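Local coordinates for bifunctional endomannanase/endoglucanase (PDB 3W0K), which probably hydrolyses internal links of beta-mannan and beta-glucan chains as a family 5 glycoside hydrolase with a beta/alpha barrel, at residues A[55-66]-A[113-122]. Numbering follows the deposited sequence.
Sequences FNPDKKVFEYID and YQWELFAKRY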
ATOM      1  N   PHE A  55       6.708 -12.052 -20.933  1.00 12.87           N
ATOM      2  CA  PHE A  55       7.532 -13.245 -20.826  1.00 12.89           C
ATOM      3  C   PHE A  55       9.020 -13.090 -21.107  1.00 14.56           C
ATOM      4  O   PHE A  55       9.762 -14.074 -21.088  1.00 15.81           O
ATOM      5  CB  PHE A  55       6.903 -14.381 -21.626  1.00 14.04           C
ATOM      6  CG  PHE A  55       5.568 -14.799 -21.094  1.00 17.47           C
ATOM      7  CD1 PHE A  55       5.474 -15.794 -20.124  1.00 20.16           C
ATOM      8  CD2 PHE A  55       4.409 -14.155 -21.508  1.00 18.30           C
ATOM      9  CE1 PHE A  55       4.244 -16.135 -19.570  1.00 22.72           C
ATOM     10  CE2 PHE A  55       3.172 -14.489 -20.960  1.00 21.20           C
ATOM     11  CZ  PHE A  55       3.091 -15.479 -19.989  1.00 20.91           C
ATOM     12  N   ASN A  56       9.462 -11.853 -21.320  1.00 13.04           N
ATOM     13  CA  ASN A  56      10.880 -11.581 -21.547  1.00 15.13           C
ATOM     14  C   ASN A  56      11.343 -10.494 -20.575  1.00 12.92           C
ATOM     15  O   ASN A  56      11.800  -9.427 -20.982  1.00 13.31           O
ATOM     16  CB  ASN A  56      11.139 -11.147 -22.991  1.00 17.04           C
ATOM     17  CG  ASN A  56      12.622 -11.114 -23.335  1.00 19.83           C
ATOM     18  OD1 ASN A  56      13.338 -12.093 -23.126  1.00 22.41           O
ATOM     19  ND2 ASN A  56      13.090  -9.982 -23.850  1.00 19.47           N
ATOM     20  N   PRO A  57      11.223 -10.753 -19.264  1.00 13.65           N
ATOM     21  CA  PRO A  57      11.650  -9.746 -18.294  1.00 13.10           C
ATOM     22  C   PRO A  57      13.165  -9.587 -18.263  1.00 13.04           C
ATOM     23  O   PRO A  57      13.900 -10.529 -18.565  1.00 14.35           O
ATOM     24  CB  PRO A  57      11.139 -10.322 -16.974  1.00 13.92           C
ATOM     25  CG  PRO A  57      11.296 -11.788 -17.182  1.00 14.87           C
ATOM     26  CD  PRO A  57      10.751 -11.970 -18.581  1.00 14.80           C
ATOM     27  N   ASP A  58      13.623  -8.377 -17.968  1.00 13.77           N
ATOM     28  CA  ASP A  58      15.052  -8.124 -17.846  1.00 13.73           C
ATOM     29  C   ASP A  58      15.340  -8.463 -16.387  1.00 14.90           C
ATOM     30  O   ASP A  58      15.196  -7.618 -15.502  1.00 14.78           O
ATOM     31  CB  ASP A  58      15.371  -6.653 -18.132  1.00 15.75           C
ATOM     32  CG  ASP A  58      16.864  -6.348 -18.073  1.00 18.01           C
ATOM     33  OD1 ASP A  58      17.662  -7.235 -17.696  1.00 18.51           O
ATOM     34  OD2 ASP A  58      17.241  -5.205 -18.403  1.00 21.10           O
ATOM     35  N   LYS A  59      15.724  -9.711 -16.143  1.00 14.87           N
ATOM     36  CA  LYS A  59      15.995 -10.184 -14.790  1.00 15.89           C
ATOM     37  C   LYS A  59      17.132  -9.461 -14.069  1.00 16.55           C
ATOM     38  O   LYS A  59      17.232  -9.533 -12.843  1.00 18.80           O
ATOM     39  CB  LYS A  59      16.187 -11.705 -14.792  1.00 17.38           C
ATOM     40  CG  LYS A  59      14.958 -12.443 -15.326  1.00 18.01           C
ATOM     41  CD  LYS A  59      15.128 -13.953 -15.334  1.00 19.95           C
ATOM     42  CE  LYS A  59      13.891 -14.625 -15.915  1.00 21.39           C
ATOM     43  NZ  LYS A  59      14.040 -16.104 -16.037  1.00 23.08           N
ATOM     44  N   LYS A  60      17.952  -8.730 -14.820  1.00 16.00           N
ATOM     45  CA  LYS A  60      19.057  -7.960 -14.246  1.00 17.47           C
ATOM     46  C   LYS A  60      18.479  -6.883 -13.322  1.00 15.90           C
ATOM     47  O   LYS A  60      19.065  -6.551 -12.292  1.00 16.41           O
ATOM     48  CB  LYS A  60      19.875  -7.307 -15.370  1.00 20.64           C
ATOM     49  CG  LYS A  60      20.946  -6.317 -14.923  1.00 25.53           C
ATOM     50  CD  LYS A  60      22.121  -7.004 -14.249  1.00 30.30           C
ATOM     51  CE  LYS A  60      23.210  -6.001 -13.888  1.00 31.32           C
ATOM     52  NZ  LYS A  60      24.368  -6.656 -13.219  1.00 33.11           N
ATOM     53  N   VAL A  61      17.311  -6.365 -13.690  1.00 13.48           N
ATOM     54  CA  VAL A  61      16.635  -5.332 -12.910  1.00 13.38           C
ATOM     55  C   VAL A  61      16.242  -5.842 -11.521  1.00 12.56           C
ATOM     56  O   VAL A  61      16.208  -5.069 -10.560  1.00 12.50           O
ATOM     57  CB  VAL A  61      15.387  -4.801 -13.661  1.00 13.02           C
ATOM     58  CG1 VAL A  61      14.684  -3.720 -12.847  1.00 14.66           C
ATOM     59  CG2 VAL A  61      15.799  -4.236 -15.016  1.00 13.10           C
ATOM     60  N   PHE A  62      15.998  -7.147 -11.406  1.00 12.66           N
ATOM     61  CA  PHE A  62      15.620  -7.749 -10.127  1.00 12.87           C
ATOM     62  C   PHE A  62      16.722  -7.617  -9.074  1.00 13.01           C
ATOM     63  O   PHE A  62      16.482  -7.829  -7.884  1.00 12.63           O
ATOM     64  CB  PHE A  62      15.244  -9.224 -10.299  1.00 12.25           C
ATOM     65  CG  PHE A  62      14.030  -9.458 -11.159  1.00 13.65           C
ATOM     66  CD1 PHE A  62      13.785 -10.720 -11.689  1.00 13.93           C
ATOM     67  CD2 PHE A  62      13.130  -8.429 -11.440  1.00 14.25           C
ATOM     68  CE1 PHE A  62      12.664 -10.962 -12.483  1.00 15.17           C
ATOM     69  CE2 PHE A  62      12.006  -8.663 -12.235  1.00 14.87           C
ATOM     70  CZ  PHE A  62      11.776  -9.929 -12.756  1.00 14.90           C
ATOM     71  N   GLU A  63      17.935  -7.284  -9.511  1.00 13.67           N
ATOM     72  CA  GLU A  63      19.037  -7.102  -8.574  1.00 15.07           C
ATOM     73  C   GLU A  63      18.744  -5.939  -7.632  1.00 12.87           C
ATOM     74  O   GLU A  63      19.257  -5.895  -6.516  1.00 12.82           O
ATOM     75  CB  GLU A  63      20.358  -6.906  -9.315  1.00 16.50           C
ATOM     76  CG  GLU A  63      20.827  -8.184  -9.991  1.00 20.23           C
ATOM     77  CD  GLU A  63      22.127  -8.028 -10.759  1.00 23.74           C
ATOM     78  OE1 GLU A  63      22.465  -8.960 -11.519  1.00 27.60           O
ATOM     79  OE2 GLU A  63      22.812  -6.992 -10.606  1.00 26.68           O
ATOM     80  N   TYR A  64      17.907  -5.005  -8.083  1.00 12.18           N
ATOM     81  CA  TYR A  64      17.516  -3.874  -7.246  1.00 11.89           C
ATOM     82  C   TYR A  64      16.602  -4.379  -6.141  1.00 11.70           C
ATOM     83  O   TYR A  64      16.724  -3.963  -4.992  1.00 11.64           O
ATOM     84  CB  TYR A  64      16.788  -2.808  -8.058  1.00 11.03           C
ATOM     85  CG  TYR A  64      17.712  -1.835  -8.742  1.00 14.40           C
ATOM     86  CD1 TYR A  64      18.219  -0.728  -8.054  1.00 15.59           C
ATOM     87  CD2 TYR A  64      18.068  -2.004 -10.077  1.00 14.50           C
ATOM     88  CE1 TYR A  64      19.055   0.187  -8.683  1.00 17.78           C
ATOM     89  CE2 TYR A  64      18.904  -1.090 -10.716  1.00 17.35           C
ATOM     90  CZ  TYR A  64      19.391  -0.001 -10.014  1.00 18.91           C
ATOM     91  OH  TYR A  64      20.207   0.909 -10.645  1.00 22.15           O
ATOM     92  N   ILE A  65      15.689  -5.282  -6.493  1.00 11.53           N
ATOM     93  CA  ILE A  65      14.770  -5.851  -5.514  1.00 11.25           C
ATOM     94  C   ILE A  65      15.566  -6.681  -4.505  1.00 10.26           C
ATOM     95  O   ILE A  65      15.290  -6.628  -3.308  1.00 10.86           O
ATOM     96  CB  ILE A  65      13.654  -6.679  -6.194  1.00 11.24           C
ATOM     97  CG1 ILE A  65      12.866  -5.777  -7.152  1.00 13.37           C
ATOM     98  CG2 ILE A  65      12.712  -7.265  -5.144  1.00 12.80           C
ATOM     99  CD1 ILE A  65      11.818  -6.494  -7.977  1.00 15.19           C
ATOM    100  N   ASP A  66      16.594  -7.386  -4.983  1.00 11.39           N
ATOM    101  CA  ASP A  66      17.459  -8.182  -4.104  1.00 12.46           C
ATOM    102  C   ASP A  66      18.112  -7.249  -3.086  1.00 12.01           C
ATOM    103  O   ASP A  66      18.211  -7.574  -1.901  1.00 11.65           O
ATOM    104  CB  ASP A  66      18.598  -8.846  -4.887  1.00 11.90           C
ATOM    105  CG  ASP A  66      18.130  -9.913  -5.852  1.00 13.80           C
ATOM    106  OD1 ASP A  66      16.939 -10.280  -5.848  1.00 12.59           O
ATOM    107  OD2 ASP A  66      18.986 -10.399  -6.618  1.00 15.90           O
ATOM    108  N   TYR A 113       2.953 -15.214 -14.217  1.00 11.13           N
ATOM    109  CA  TYR A 113       4.353 -15.492 -14.530  1.00 12.04           C
ATOM    110  C   TYR A 113       5.291 -14.595 -13.718  1.00 12.64           C
ATOM    111  O   TYR A 113       6.311 -15.067 -13.213  1.00 11.95           O
ATOM    112  CB  TYR A 113       4.606 -15.318 -16.032  1.00 12.10           C
ATOM    113  CG  TYR A 113       6.065 -15.346 -16.435  1.00 13.02           C
ATOM    114  CD1 TYR A 113       6.796 -16.534 -16.414  1.00 15.64           C
ATOM    115  CD2 TYR A 113       6.713 -14.180 -16.841  1.00 14.55           C
ATOM    116  CE1 TYR A 113       8.139 -16.557 -16.785  1.00 16.06           C
ATOM    117  CE2 TYR A 113       8.052 -14.194 -17.213  1.00 16.38           C
ATOM    118  CZ  TYR A 113       8.758 -15.381 -17.182  1.00 17.15           C
ATOM    119  OH  TYR A 113      10.088 -15.384 -17.537  1.00 19.71           O
ATOM    120  N   GLN A 114       4.934 -13.317 -13.582  1.00 12.64           N
ATOM    121  CA  GLN A 114       5.736 -12.357 -12.815  1.00 14.81           C
ATOM    122  C   GLN A 114       5.876 -12.850 -11.383  1.00 13.51           C
ATOM    123  O   GLN A 114       6.975 -12.875 -10.825  1.00 12.49           O
ATOM    124  CB  GLN A 114       5.054 -10.985 -12.753  1.00 18.90           C
ATOM    125  CG  GLN A 114       4.666 -10.372 -14.078  1.00 25.45           C
ATOM    126  CD  GLN A 114       5.847  -9.877 -14.868  1.00 26.77           C
ATOM    127  OE1 GLN A 114       6.206 -10.453 -15.892  1.00 30.48           O
ATOM    128  NE2 GLN A 114       6.448  -8.790 -14.409  1.00 26.44           N
ATOM    129  N   TRP A 115       4.746 -13.215 -10.785  1.00 12.02           N
ATOM    130  CA  TRP A 115       4.738 -13.693  -9.413  1.00 10.45           C
ATOM    131  C   TRP A 115       5.466 -15.014  -9.233  1.00 10.06           C
ATOM    132  O   TRP A 115       6.082 -15.244  -8.196  1.00 11.39           O
ATOM    133  CB  TRP A 115       3.313 -13.728  -8.857  1.00 11.18           C
ATOM    134  CG  TRP A 115       2.885 -12.367  -8.391  1.00  8.52           C
ATOM    135  CD1 TRP A 115       1.804 -11.646  -8.818  1.00  8.15           C
ATOM    136  CD2 TRP A 115       3.566 -11.540  -7.434  1.00  8.83           C
ATOM    137  NE1 TRP A 115       1.774 -10.421  -8.189  1.00  8.11           N
ATOM    138  CE2 TRP A 115       2.844 -10.331  -7.336  1.00  8.94           C
ATOM    139  CE3 TRP A 115       4.723 -11.702  -6.656  1.00  9.65           C
ATOM    140  CZ2 TRP A 115       3.236  -9.286  -6.487  1.00  8.70           C
ATOM    141  CZ3 TRP A 115       5.116 -10.665  -5.815  1.00  9.05           C
ATOM    142  CH2 TRP A 115       4.372  -9.471  -5.737  1.00  8.59           C
ATOM    143  N   GLU A 116       5.432 -15.865 -10.255  1.00 10.02           N
ATOM    144  CA  GLU A 116       6.147 -17.134 -10.181  1.00  9.88           C
ATOM    145  C   GLU A 116       7.646 -16.847 -10.204  1.00 10.41           C
ATOM    146  O   GLU A 116       8.423 -17.525  -9.530  1.00 10.93           O
ATOM    147  CB  GLU A 116       5.758 -18.048 -11.339  1.00 10.54           C
ATOM    148  CG  GLU A 116       4.357 -18.625 -11.214  1.00 12.85           C
ATOM    149  CD  GLU A 116       3.978 -19.511 -12.386  1.00 15.53           C
ATOM    150  OE1 GLU A 116       4.295 -19.151 -13.539  1.00 17.80           O
ATOM    151  OE2 GLU A 116       3.357 -20.566 -12.152  1.00 18.36           O
ATOM    152  N   LEU A 117       8.045 -15.831 -10.971  1.00 10.82           N
ATOM    153  CA  LEU A 117       9.449 -15.430 -11.056  1.00 10.96           C
ATOM    154  C   LEU A 117       9.960 -15.035  -9.676  1.00 11.18           C
ATOM    155  O   LEU A 117      11.007 -15.510  -9.237  1.00 10.40           O
ATOM    156  CB  LEU A 117       9.625 -14.243 -12.004  1.00 13.85           C
ATOM    157  CG  LEU A 117       9.530 -14.477 -13.508  1.00 16.65           C
ATOM    158  CD1 LEU A 117       9.615 -13.136 -14.215  1.00 17.81           C
ATOM    159  CD2 LEU A 117      10.649 -15.405 -13.967  1.00 20.35           C
ATOM    160  N   PHE A 118       9.207 -14.181  -8.987  1.00 10.74           N
ATOM    161  CA  PHE A 118       9.596 -13.739  -7.654  1.00  9.80           C
ATOM    162  C   PHE A 118       9.529 -14.874  -6.639  1.00  9.65           C
ATOM    163  O   PHE A 118      10.385 -14.975  -5.760  1.00 10.45           O
ATOM    164  CB  PHE A 118       8.744 -12.544  -7.209  1.00  9.99           C
ATOM    165  CG  PHE A 118       8.998 -11.297  -8.006  1.00 11.41           C
ATOM    166  CD1 PHE A 118      10.300 -10.884  -8.281  1.00 11.68           C
ATOM    167  CD2 PHE A 118       7.939 -10.540  -8.497  1.00 11.37           C
ATOM    168  CE1 PHE A 118      10.542  -9.736  -9.034  1.00 12.05           C
ATOM    169  CE2 PHE A 118       8.169  -9.393  -9.250  1.00 12.62           C
ATOM    170  CZ  PHE A 118       9.472  -8.989  -9.520  1.00 12.72           C
ATOM    171  N   ALA A 119       8.528 -15.741  -6.769  1.00  9.84           N
ATOM    172  CA  ALA A 119       8.399 -16.877  -5.860  1.00  9.07           C
ATOM    173  C   ALA A 119       9.634 -17.767  -5.978  1.00 10.14           C
ATOM    174  O   ALA A 119      10.195 -18.202  -4.968  1.00 11.03           O
ATOM    175  CB  ALA A 119       7.138 -17.672  -6.172  1.00  9.51           C
ATOM    176  N   LYS A 120      10.073 -18.013  -7.209  1.00 10.60           N
ATOM    177  CA  LYS A 120      11.254 -18.838  -7.440  1.00 11.64           C
ATOM    178  C   LYS A 120      12.533 -18.146  -6.985  1.00 11.22           C
ATOM    179  O   LYS A 120      13.371 -18.752  -6.314  1.00 12.55           O
ATOM    180  CB  LYS A 120      11.387 -19.199  -8.920  1.00 14.01           C
ATOM    181  CG  LYS A 120      10.399 -20.241  -9.400  1.00 18.16           C
ATOM    182  CD  LYS A 120      10.742 -20.711 -10.807  1.00 21.17           C
ATOM    183  CE  LYS A 120      10.450 -19.648 -11.849  1.00 25.54           C
ATOM    184  NZ  LYS A 120       8.984 -19.444 -12.011  1.00 26.97           N
ATOM    185  N   ARG A 121      12.661 -16.868  -7.322  1.00 11.01           N
ATOM    186  CA  ARG A 121      13.852 -16.105  -6.972  1.00 10.30           C
ATOM    187  C   ARG A 121      14.094 -16.029  -5.470  1.00 11.07           C
ATOM    188  O   ARG A 121      15.228 -16.161  -5.008  1.00 11.99           O
ATOM    189  CB  ARG A 121      13.768 -14.689  -7.549  1.00 10.70           C
ATOM    190  CG  ARG A 121      15.090 -13.940  -7.515  1.00 11.12           C
ATOM    191  CD  ARG A 121      14.958 -12.562  -8.129  1.00 11.60           C
ATOM    192  NE  ARG A 121      16.245 -11.872  -8.180  1.00 12.34           N
ATOM    193  CZ  ARG A 121      17.082 -11.924  -9.211  1.00 12.79           C
ATOM    194  NH1 ARG A 121      16.773 -12.637 -10.289  1.00 14.71           N
ATOM    195  NH2 ARG A 121      18.222 -11.248  -9.176  1.00 13.75           N
ATOM    196  N   TYR A 122      13.020 -15.855  -4.707  1.00 10.52           N
ATOM    197  CA  TYR A 122      13.148 -15.719  -3.265  1.00  9.45           C
ATOM    198  C   TYR A 122      12.736 -16.930  -2.438  1.00  9.38           C
ATOM    199  O   TYR A 122      12.576 -16.826  -1.222  1.00 10.74           O
ATOM    200  CB  TYR A 122      12.411 -14.458  -2.804  1.00 11.10           C
ATOM    201  CG  TYR A 122      12.898 -13.214  -3.513  1.00 10.39           C
ATOM    202  CD1 TYR A 122      14.231 -12.809  -3.408  1.00 10.09           C
ATOM    203  CD2 TYR A 122      12.045 -12.472  -4.335  1.00 10.27           C
ATOM    204  CE1 TYR A 122      14.702 -11.704  -4.106  1.00 11.46           C
ATOM    205  CE2 TYR A 122      12.508 -11.365  -5.037  1.00 10.62           C
ATOM    206  CZ  TYR A 122      13.839 -10.988  -4.920  1.00 11.12           C
ATOM    207  OH  TYR A 122      14.313  -9.909  -5.628  1.00 12.02           O
TER
HETATM  208  O   HOH W   1      12.470 -15.639 -19.683  1.00 48.05           O
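Phe62 and Phe118 meet where helix 62-66 crosses helix 113-121 at -48°, the axes 12.3 Å apart, and the loop from Phe55 runs on past Tyr113. These are neighbouring outer helices of the beta/alpha barrel, following its second and third strands. Phe118 turns its edge to one face of Phe62 in a T-shaped pair, with CE1 of Phe118 3.7 Å from CE2 of Phe62. Ile65 CD1 touches the same Phe118 CE1, at 3.6 Å. Leu117 CD1 touches Pro57 CG and lies at the edge of the Phe62 ring. Further along, Tyr113 is wedged between Phe55 over one face and its own helix neighbour Leu117 over the other.

With CG anti to the backbone N (chi1 -166°) and the chain extended to NE, Arg121 carries its guanidinium past Phe62 CB to Asp66. It grips Asp66 side-on: Arg121 NE bonds Asp66 OD1 at 2.9 Å, almost straight at 177°, and Arg121 NH2 bonds Asp66 OD2 at 2.8 Å. Phe62 CB lies over the centre of the Arg121 guanidinium, 3.4 Å from Arg121 CZ. Tyr122 OH donates a second bond to Asp66 OD1, 2.7 Å long. An alanine in place of Arg121 would take away both bonds and is likely to leave the Asp66 charge with Tyr122 as its remaining partner here. The contact thus joins an apolar aromatic core to a salt bridge at its margin, where the guanidinium charge and three donated bonds, two of them on OD1, probably favour an ionised Asp66.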